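Local structure of PROBABLE CHAIN-FATTY-ACID-CoA LIGASE FADD13 (Mycobacterium tuberculosis, 3T5C) at residues Ala79-Ile84 with Asn158-Tyr163; Gly173-His178 with Leu359-Asn364. The protein belongs to the AMP-binding (ANL) enzyme family, the chain here being its N-terminal domain, an alpha/beta fold built from several beta-sheets packed among helices. All blocks are in the same frame, centred on the assembly; numbering follows the deposited sequence.

Contact 1. Residues Ala79-Ile84 with Asn158-Tyr163; sequences AVAVPI and NLFIMY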
ATOM      1  N   ALA A  79       1.253  17.507   1.944  1.00 24.85           N
ATOM      2  CA  ALA A  79      -0.039  17.352   1.293  1.00 25.06           C
ATOM      3  C   ALA A  79      -0.564  15.950   1.577  1.00 26.33           C
ATOM      4  O   ALA A  79       0.149  15.104   2.131  1.00 27.11           O
ATOM      5  CB  ALA A  79       0.093  17.580  -0.207  1.00 23.19           C
ATOM      6  N   VAL A  80      -1.811  15.709   1.189  1.00 26.06           N
ATOM      7  CA  VAL A  80      -2.473  14.435   1.435  1.00 24.32           C
ATOM      8  C   VAL A  80      -2.922  13.763   0.142  1.00 24.15           C
ATOM      9  O   VAL A  80      -3.773  14.281  -0.587  1.00 24.67           O
ATOM     10  CB  VAL A  80      -3.696  14.645   2.342  1.00 23.85           C
ATOM     11  CG1 VAL A  80      -4.382  13.315   2.625  1.00 24.42           C
ATOM     12  CG2 VAL A  80      -3.270  15.321   3.630  1.00 24.28           C
ATOM     13  N   ALA A  81      -2.340  12.607  -0.150  1.00 22.80           N
ATOM     14  CA  ALA A  81      -2.702  11.886  -1.359  1.00 22.59           C
ATOM     15  C   ALA A  81      -3.967  11.081  -1.105  1.00 23.44           C
ATOM     16  O   ALA A  81      -4.153  10.544  -0.020  1.00 22.84           O
ATOM     17  CB  ALA A  81      -1.569  10.958  -1.778  1.00 24.25           C
ATOM     18  N   VAL A  82      -4.825  11.009  -2.116  1.00 24.02           N
ATOM     19  CA  VAL A  82      -6.072  10.258  -2.048  1.00 24.69           C
ATOM     20  C   VAL A  82      -6.038   9.260  -3.210  1.00 24.79           C
ATOM     21  O   VAL A  82      -6.522   9.549  -4.303  1.00 25.73           O
ATOM     22  CB  VAL A  82      -7.298  11.210  -2.186  1.00 24.10           C
ATOM     23  CG1 VAL A  82      -8.605  10.413  -2.212  1.00 24.53           C
ATOM     24  CG2 VAL A  82      -7.308  12.193  -1.019  1.00 23.89           C
ATOM     25  N   PRO A  83      -5.436   8.074  -2.991  1.00 27.68           N
ATOM     26  CA  PRO A  83      -5.347   7.053  -4.043  1.00 28.23           C
ATOM     27  C   PRO A  83      -6.734   6.496  -4.335  1.00 27.98           C
ATOM     28  O   PRO A  83      -7.420   6.028  -3.429  1.00 29.15           O
ATOM     29  CB  PRO A  83      -4.433   5.989  -3.431  1.00 29.99           C
ATOM     30  CG  PRO A  83      -3.690   6.717  -2.354  1.00 29.51           C
ATOM     31  CD  PRO A  83      -4.746   7.620  -1.774  1.00 28.22           C
ATOM     32  N   ILE A  84      -7.145   6.538  -5.594  1.00 28.93           N
ATOM     33  CA  ILE A  84      -8.471   6.042  -5.946  1.00 30.57           C
ATOM     34  C   ILE A  84      -8.448   4.829  -6.878  1.00 31.19           C
ATOM     35  O   ILE A  84      -7.673   4.778  -7.836  1.00 31.75           O
ATOM     36  CB  ILE A  84      -9.324   7.164  -6.598  1.00 29.81           C
ATOM     37  CG1 ILE A  84      -9.409   8.369  -5.650  1.00 28.40           C
ATOM     38  CG2 ILE A  84     -10.711   6.636  -6.923  1.00 28.65           C
ATOM     39  CD1 ILE A  84     -10.099   9.579  -6.231  1.00 27.13           C
ATOM     40  N   ASN A 158      -1.493  14.509   8.478  1.00 25.78           N
ATOM     41  CA  ASN A 158      -2.182  13.593   7.579  1.00 25.27           C
ATOM     42  C   ASN A 158      -1.299  13.379   6.359  1.00 26.20           C
ATOM     43  O   ASN A 158      -0.625  14.309   5.899  1.00 24.56           O
ATOM     44  CB  ASN A 158      -3.540  14.149   7.115  1.00 24.26           C
ATOM     45  CG  ASN A 158      -4.516  14.373   8.258  1.00 25.49           C
ATOM     46  OD1 ASN A 158      -4.402  13.769   9.328  1.00 25.52           O
ATOM     47  ND2 ASN A 158      -5.501  15.228   8.025  1.00 25.40           N
ATOM     48  N   LEU A 159      -1.327  12.159   5.829  1.00 24.53           N
ATOM     49  CA  LEU A 159      -0.526  11.811   4.667  1.00 25.83           C
ATOM     50  C   LEU A 159      -1.390  11.165   3.595  1.00 25.88           C
ATOM     51  O   LEU A 159      -1.241  11.467   2.416  1.00 24.94           O
ATOM     52  CB  LEU A 159       0.584  10.831   5.068  1.00 24.89           C
ATOM     53  CG  LEU A 159       1.876  10.751   4.236  1.00 28.82           C
ATOM     54  CD1 LEU A 159       2.542   9.418   4.501  1.00 26.37           C
ATOM     55  CD2 LEU A 159       1.607  10.906   2.759  1.00 28.61           C
ATOM     56  N   PHE A 160      -2.280  10.262   4.019  1.00 26.81           N
ATOM     57  CA  PHE A 160      -3.158   9.535   3.098  1.00 27.53           C
ATOM     58  C   PHE A 160      -4.595   9.416   3.594  1.00 25.51           C
ATOM     59  O   PHE A 160      -4.843   9.313   4.792  1.00 23.98           O
ATOM     60  CB  PHE A 160      -2.697   8.080   2.895  1.00 28.87           C
ATOM     61  CG  PHE A 160      -1.422   7.911   2.116  1.00 33.82           C
ATOM     62  CD1 PHE A 160      -0.258   7.473   2.753  1.00 36.36           C
ATOM     63  CD2 PHE A 160      -1.392   8.117   0.735  1.00 34.50           C
ATOM     64  CE1 PHE A 160       0.926   7.237   2.020  1.00 35.75           C
ATOM     65  CE2 PHE A 160      -0.214   7.883  -0.007  1.00 35.58           C
ATOM     66  CZ  PHE A 160       0.942   7.442   0.642  1.00 34.17           C
ATOM     67  N   ILE A 161      -5.529   9.403   2.648  1.00 25.05           N
ATOM     68  CA  ILE A 161      -6.935   9.169   2.954  1.00 26.03           C
ATOM     69  C   ILE A 161      -7.272   8.033   1.989  1.00 26.12           C
ATOM     70  O   ILE A 161      -7.319   8.226   0.776  1.00 27.92           O
ATOM     71  CB  ILE A 161      -7.854  10.380   2.649  1.00 27.26           C
ATOM     72  CG1 ILE A 161      -7.424  11.596   3.479  1.00 24.69           C
ATOM     73  CG2 ILE A 161      -9.308  10.001   2.970  1.00 24.31           C
ATOM     74  CD1 ILE A 161      -8.301  12.812   3.279  1.00 26.30           C
ATOM     75  N   MET A 162      -7.469   6.841   2.533  1.00 27.09           N
ATOM     76  CA  MET A 162      -7.764   5.669   1.722  1.00 29.61           C
ATOM     77  C   MET A 162      -9.194   5.229   2.009  1.00 29.74           C
ATOM     78  O   MET A 162      -9.523   4.871   3.138  1.00 29.48           O
ATOM     79  CB  MET A 162      -6.771   4.554   2.075  1.00 32.68           C
ATOM     80  CG  MET A 162      -5.286   4.987   2.015  1.00 38.97           C
ATOM     81  SD  MET A 162      -4.131   3.822   2.851  1.00 48.55           S
ATOM     82  CE  MET A 162      -2.880   4.927   3.586  1.00 39.40           C
ATOM     83  N   TYR A 163     -10.047   5.274   0.991  1.00 31.63           N
ATOM     84  CA  TYR A 163     -11.440   4.887   1.165  1.00 35.56           C
ATOM     85  C   TYR A 163     -11.642   3.386   1.147  1.00 39.08           C
ATOM     86  O   TYR A 163     -11.022   2.670   0.363  1.00 39.80           O
ATOM     87  CB  TYR A 163     -12.322   5.555   0.102  1.00 35.07           C
ATOM     88  CG  TYR A 163     -12.554   7.018   0.393  1.00 32.67           C
ATOM     89  CD1 TYR A 163     -11.581   7.972   0.084  1.00 31.74           C
ATOM     90  CD2 TYR A 163     -13.701   7.438   1.070  1.00 34.19           C
ATOM     91  CE1 TYR A 163     -11.738   9.302   0.444  1.00 33.43           C
ATOM     92  CE2 TYR A 163     -13.870   8.773   1.442  1.00 33.76           C
ATOM     93  CZ  TYR A 163     -12.881   9.697   1.126  1.00 33.00           C
ATOM     94  OH  TYR A 163     -13.016  11.006   1.504  1.00 32.65           O
TER
HETATM   95  O   HOH W   1      -9.065   6.206  -1.287  1.00 38.88           O
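Val80 spans two residues of 158-163 with its two methyl branches. With CG1 anti to the backbone N (chi1 -179°), the methyls splay apart: CG1 meets Ile161 CG1 at 3.6 Å, while CG2 comes within 3.7 Å of Asn158 CB; both pairs cross at a slant. Val82, on the same face, lies alongside Ile161 and points the same way, with Val82 CG2 4.1 Å from Ile161 CB. Its other methyl, CG1, approaches CE1 at the rim of the Tyr163 ring, close to the ring plane. The hydroxyl of Tyr163 turns from this apolar row to Asp99 of helix 90-100.

Ala81, Pro83 and Phe160 form the other face. Ala81 CB stands 3.8 Å from Phe160 CD2 and equally near CE2, lying against the bond between them. Pro83 reaches the same CD2 through CG, its side chain roughly at right angles to that of Phe160. Leu159 CD2 lies over one ring face near the rim, and the ring also meets that of Phe71.

The strands run parallel, 18° apart, yet form a single bridge, Ala81 with Phe160. Ala81 N donates to Leu159 O at 3.0 Å, and Ile161 N returns a bond to Ala81 O at 3.2 Å. CA-H...O contacts from Val80 to Leu159 O and from Phe160 to Ala81 O supplement them. Beyond the bridge the backbones are joined through water 1, which donates to Pro83 O at 2.7 Å and accepts from Tyr163 N at 2.6 Å.

Strand 80-83 edges the parallel sheet that continues with strand 56-60, and strand 158-164 edges an antiparallel sheet. With two direct bonds, one water bridge and much aliphatic and aromatic packing, this seam between sheet edges appears to depend mainly on buried apolar surface.

Contact 2. Residues Gly173-His178 with Leu359-Asn364; sequences GVVHTH and LKEYWN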
ATOM      1  N   GLY A 173     -13.403   7.446   4.556  1.00 32.09           N
ATOM      2  CA  GLY A 173     -12.030   7.738   4.198  1.00 27.32           C
ATOM      3  C   GLY A 173     -11.131   7.437   5.380  1.00 25.74           C
ATOM      4  O   GLY A 173     -11.301   8.033   6.444  1.00 25.37           O
ATOM      5  N   VAL A 174     -10.194   6.505   5.215  1.00 23.10           N
ATOM      6  CA  VAL A 174      -9.272   6.158   6.299  1.00 21.69           C
ATOM      7  C   VAL A 174      -8.073   7.110   6.250  1.00 20.73           C
ATOM      8  O   VAL A 174      -7.305   7.109   5.282  1.00 20.90           O
ATOM      9  CB  VAL A 174      -8.774   4.688   6.169  1.00 21.73           C
ATOM     10  CG1 VAL A 174      -7.743   4.373   7.257  1.00 19.35           C
ATOM     11  CG2 VAL A 174      -9.957   3.739   6.259  1.00 22.72           C
ATOM     12  N   VAL A 175      -7.904   7.919   7.288  1.00 23.12           N
ATOM     13  CA  VAL A 175      -6.793   8.861   7.275  1.00 26.18           C
ATOM     14  C   VAL A 175      -5.572   8.332   8.008  1.00 24.98           C
ATOM     15  O   VAL A 175      -5.639   7.958   9.173  1.00 23.97           O
ATOM     16  CB  VAL A 175      -7.171  10.269   7.866  1.00 26.75           C
ATOM     17  CG1 VAL A 175      -8.558  10.693   7.399  1.00 29.32           C
ATOM     18  CG2 VAL A 175      -7.089  10.260   9.367  1.00 32.84           C
ATOM     19  N   HIS A 176      -4.458   8.298   7.286  1.00 26.45           N
ATOM     20  CA  HIS A 176      -3.184   7.847   7.827  1.00 26.07           C
ATOM     21  C   HIS A 176      -2.178   8.996   7.856  1.00 24.46           C
ATOM     22  O   HIS A 176      -2.229   9.922   7.046  1.00 24.36           O
ATOM     23  CB  HIS A 176      -2.639   6.677   7.007  1.00 25.17           C
ATOM     24  CG  HIS A 176      -3.128   5.345   7.479  1.00 26.99           C
ATOM     25  ND1 HIS A 176      -2.802   4.831   8.716  1.00 23.89           N
ATOM     26  CD2 HIS A 176      -3.943   4.435   6.894  1.00 26.60           C
ATOM     27  CE1 HIS A 176      -3.397   3.662   8.875  1.00 25.96           C
ATOM     28  NE2 HIS A 176      -4.096   3.399   7.784  1.00 26.28           N
ATOM     29  N   THR A 177      -1.264   8.915   8.809  1.00 24.91           N
ATOM     30  CA  THR A 177      -0.263   9.943   9.001  1.00 24.40           C
ATOM     31  C   THR A 177       1.144   9.461   8.629  1.00 24.60           C
ATOM     32  O   THR A 177       1.350   8.293   8.303  1.00 22.10           O
ATOM     33  CB  THR A 177      -0.269  10.371  10.465  1.00 24.90           C
ATOM     34  OG1 THR A 177       0.159   9.264  11.277  1.00 24.10           O
ATOM     35  CG2 THR A 177      -1.690  10.790  10.893  1.00 20.33           C
ATOM     36  N   HIS A 178       2.107  10.373   8.678  1.00 24.41           N
ATOM     37  CA  HIS A 178       3.482  10.013   8.374  1.00 24.65           C
ATOM     38  C   HIS A 178       3.896   8.978   9.416  1.00 25.14           C
ATOM     39  O   HIS A 178       4.523   7.965   9.090  1.00 24.39           O
ATOM     40  CB  HIS A 178       4.381  11.257   8.446  1.00 23.20           C
ATOM     41  CG  HIS A 178       4.193  12.197   7.296  1.00 22.76           C
ATOM     42  ND1 HIS A 178       5.031  12.209   6.199  1.00 24.14           N
ATOM     43  CD2 HIS A 178       3.226  13.110   7.038  1.00 23.34           C
ATOM     44  CE1 HIS A 178       4.585  13.085   5.317  1.00 23.90           C
ATOM     45  NE2 HIS A 178       3.490  13.645   5.801  1.00 24.14           N
ATOM     46  N   LEU A 359      -5.069   4.003  11.969  1.00 26.62           N
ATOM     47  CA  LEU A 359      -5.527   5.262  11.408  1.00 27.21           C
ATOM     48  C   LEU A 359      -5.691   6.302  12.503  1.00 25.01           C
ATOM     49  O   LEU A 359      -5.829   5.967  13.678  1.00 25.70           O
ATOM     50  CB  LEU A 359      -6.879   5.080  10.704  1.00 26.71           C
ATOM     51  CG  LEU A 359      -8.030   4.264  11.335  1.00 30.01           C
ATOM     52  CD1 LEU A 359      -7.790   3.953  12.797  1.00 25.95           C
ATOM     53  CD2 LEU A 359      -9.336   5.024  11.139  1.00 30.75           C
ATOM     54  N   LYS A 360      -5.660   7.570  12.122  1.00 25.74           N
ATOM     55  CA  LYS A 360      -5.868   8.618  13.104  1.00 27.05           C
ATOM     56  C   LYS A 360      -7.380   8.786  13.299  1.00 24.72           C
ATOM     57  O   LYS A 360      -7.847   8.963  14.416  1.00 26.26           O
ATOM     58  CB  LYS A 360      -5.254   9.942  12.639  1.00 27.78           C
ATOM     59  CG  LYS A 360      -5.698  11.130  13.490  1.00 30.48           C
ATOM     60  CD  LYS A 360      -4.742  12.312  13.393  1.00 34.68           C
ATOM     61  CE  LYS A 360      -4.664  12.851  11.989  1.00 35.86           C
ATOM     62  NZ  LYS A 360      -3.786  14.047  11.914  1.00 34.95           N
ATOM     63  N   GLU A 361      -8.132   8.690  12.205  1.00 26.73           N
ATOM     64  CA  GLU A 361      -9.580   8.873  12.240  1.00 26.72           C
ATOM     65  C   GLU A 361     -10.160   8.601  10.854  1.00 26.09           C
ATOM     66  O   GLU A 361      -9.418   8.465   9.877  1.00 25.55           O
ATOM     67  CB  GLU A 361      -9.875  10.334  12.584  1.00 29.63           C
ATOM     68  CG  GLU A 361      -9.216  11.266  11.547  1.00 31.94           C
ATOM     69  CD  GLU A 361      -9.363  12.744  11.843  1.00 34.91           C
ATOM     70  OE1 GLU A 361      -9.166  13.144  13.013  1.00 34.53           O
ATOM     71  OE2 GLU A 361      -9.654  13.508  10.892  1.00 35.59           O
ATOM     72  N   TYR A 362     -11.485   8.522  10.767  1.00 24.33           N
ATOM     73  CA  TYR A 362     -12.125   8.377   9.465  1.00 26.73           C
ATOM     74  C   TYR A 362     -12.323   9.842   9.072  1.00 28.20           C
ATOM     75  O   TYR A 362     -12.566  10.683   9.931  1.00 30.23           O
ATOM     76  CB  TYR A 362     -13.485   7.680   9.573  1.00 29.58           C
ATOM     77  CG  TYR A 362     -13.401   6.197   9.854  1.00 28.18           C
ATOM     78  CD1 TYR A 362     -12.934   5.310   8.890  1.00 28.17           C
ATOM     79  CD2 TYR A 362     -13.776   5.686  11.097  1.00 29.93           C
ATOM     80  CE1 TYR A 362     -12.839   3.941   9.160  1.00 29.86           C
ATOM     81  CE2 TYR A 362     -13.691   4.329  11.376  1.00 28.70           C
ATOM     82  CZ  TYR A 362     -13.220   3.463  10.407  1.00 29.29           C
ATOM     83  OH  TYR A 362     -13.134   2.124  10.689  1.00 31.69           O
ATOM     84  N   TRP A 363     -12.217  10.154   7.791  1.00 28.34           N
ATOM     85  CA  TRP A 363     -12.362  11.534   7.353  1.00 28.76           C
ATOM     86  C   TRP A 363     -13.782  12.083   7.476  1.00 28.86           C
ATOM     87  O   TRP A 363     -14.717  11.570   6.856  1.00 28.32           O
ATOM     88  CB  TRP A 363     -11.871  11.666   5.911  1.00 29.06           C
ATOM     89  CG  TRP A 363     -11.890  13.072   5.378  1.00 30.54           C
ATOM     90  CD1 TRP A 363     -12.835  13.633   4.559  1.00 29.59           C
ATOM     91  CD2 TRP A 363     -10.924  14.096   5.635  1.00 31.85           C
ATOM     92  NE1 TRP A 363     -12.513  14.943   4.295  1.00 32.32           N
ATOM     93  CE2 TRP A 363     -11.346  15.254   4.943  1.00 32.29           C
ATOM     94  CE3 TRP A 363      -9.740  14.149   6.386  1.00 30.61           C
ATOM     95  CZ2 TRP A 363     -10.623  16.451   4.977  1.00 32.82           C
ATOM     96  CZ3 TRP A 363      -9.025  15.338   6.418  1.00 33.55           C
ATOM     97  CH2 TRP A 363      -9.469  16.474   5.717  1.00 31.69           C
ATOM     98  N   ASN A 364     -13.935  13.119   8.298  1.00 30.13           N
ATOM     99  CA  ASN A 364     -15.226  13.775   8.492  1.00 30.03           C
ATOM    100  C   ASN A 364     -16.349  12.788   8.839  1.00 31.46           C
ATOM    101  O   ASN A 364     -17.426  12.825   8.240  1.00 30.86           O
ATOM    102  CB  ASN A 364     -15.555  14.556   7.214  1.00 31.56           C
ATOM    103  CG  ASN A 364     -16.808  15.400   7.338  1.00 31.80           C
ATOM    104  OD1 ASN A 364     -17.092  15.961   8.391  1.00 34.92           O
ATOM    105  ND2 ASN A 364     -17.554  15.507   6.247  1.00 31.65           N
TER
HETATM  106  O   HOH W   2     -14.754   9.952   4.545  1.00 30.96           O
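Gly173 and Trp363 open an antiparallel pairing in which Trp363 N donates to Gly173 O at 2.7 Å. Val175 N donates to Glu361 O and Val175 O accepts from Lys360 N, each at 3.0 Å. Val174 and Tyr362 form the non-hydrogen-bonded pair between. Water 2 extends the ladder, accepting from Gly173 N and donating to Trp363 O, both at 2.8 Å.

Val174 CG1 meets Leu359 CB at 3.6 Å, the side chains at about a right angle; those of Val174 and Tyr362 lie side by side, CG2 nearest CE1. Leu359 is wedged between rings: CB sits over one face of His176 near its rim, and CD2 lies 4.1 Å above the centre of the Tyr362 ring. Tyr362 OH is hydrogen-bonded to Glu305 OE1. On the other face Val175 CG1 touches Trp363 CB and the indole edge. Val175 CG2, between the backbone N and the carbonyl carbon (chi1 -41°), presses tightly on Glu361 CG at 3.2 Å.

Strand 172-177 is the middle strand, between 158-164 and the short, weakly bonded edge 361-362. The Ser-Gly-Thr-Thr-Gly-His-Pro-Lys-Gly sequence, characteristic of the P-loop-like motif of ANL enzymes, runs through the partly unmodelled turn between 158-164 and 172-177, ending at Lys172 and Gly173.

How the contacts relate
Contact 1 uses strand 158-164 and contact 2 its neighbour 172-177; the contacts lie on the outer edges of this strand pair, centres about 8 Å apart. Contact 2 lies within one antiparallel sheet and has three direct backbone bonds; contact 1 joins that sheet's edge to a parallel sheet and has two. Both are largely buried; partly exposed residues are Asn158 and Tyr163 in contact 1 and Lys360, Glu361 and Trp363 in contact 2. Between them a classic beta bulge places Leu159 and Phe160 together opposite His176, with probable hydrogen bonds. Trp363 also packs on Ile161. Lys360 NZ is hydrogen-bonded chiefly to Asp156 O, its bond to Asn158 OD1 being weak and secondary.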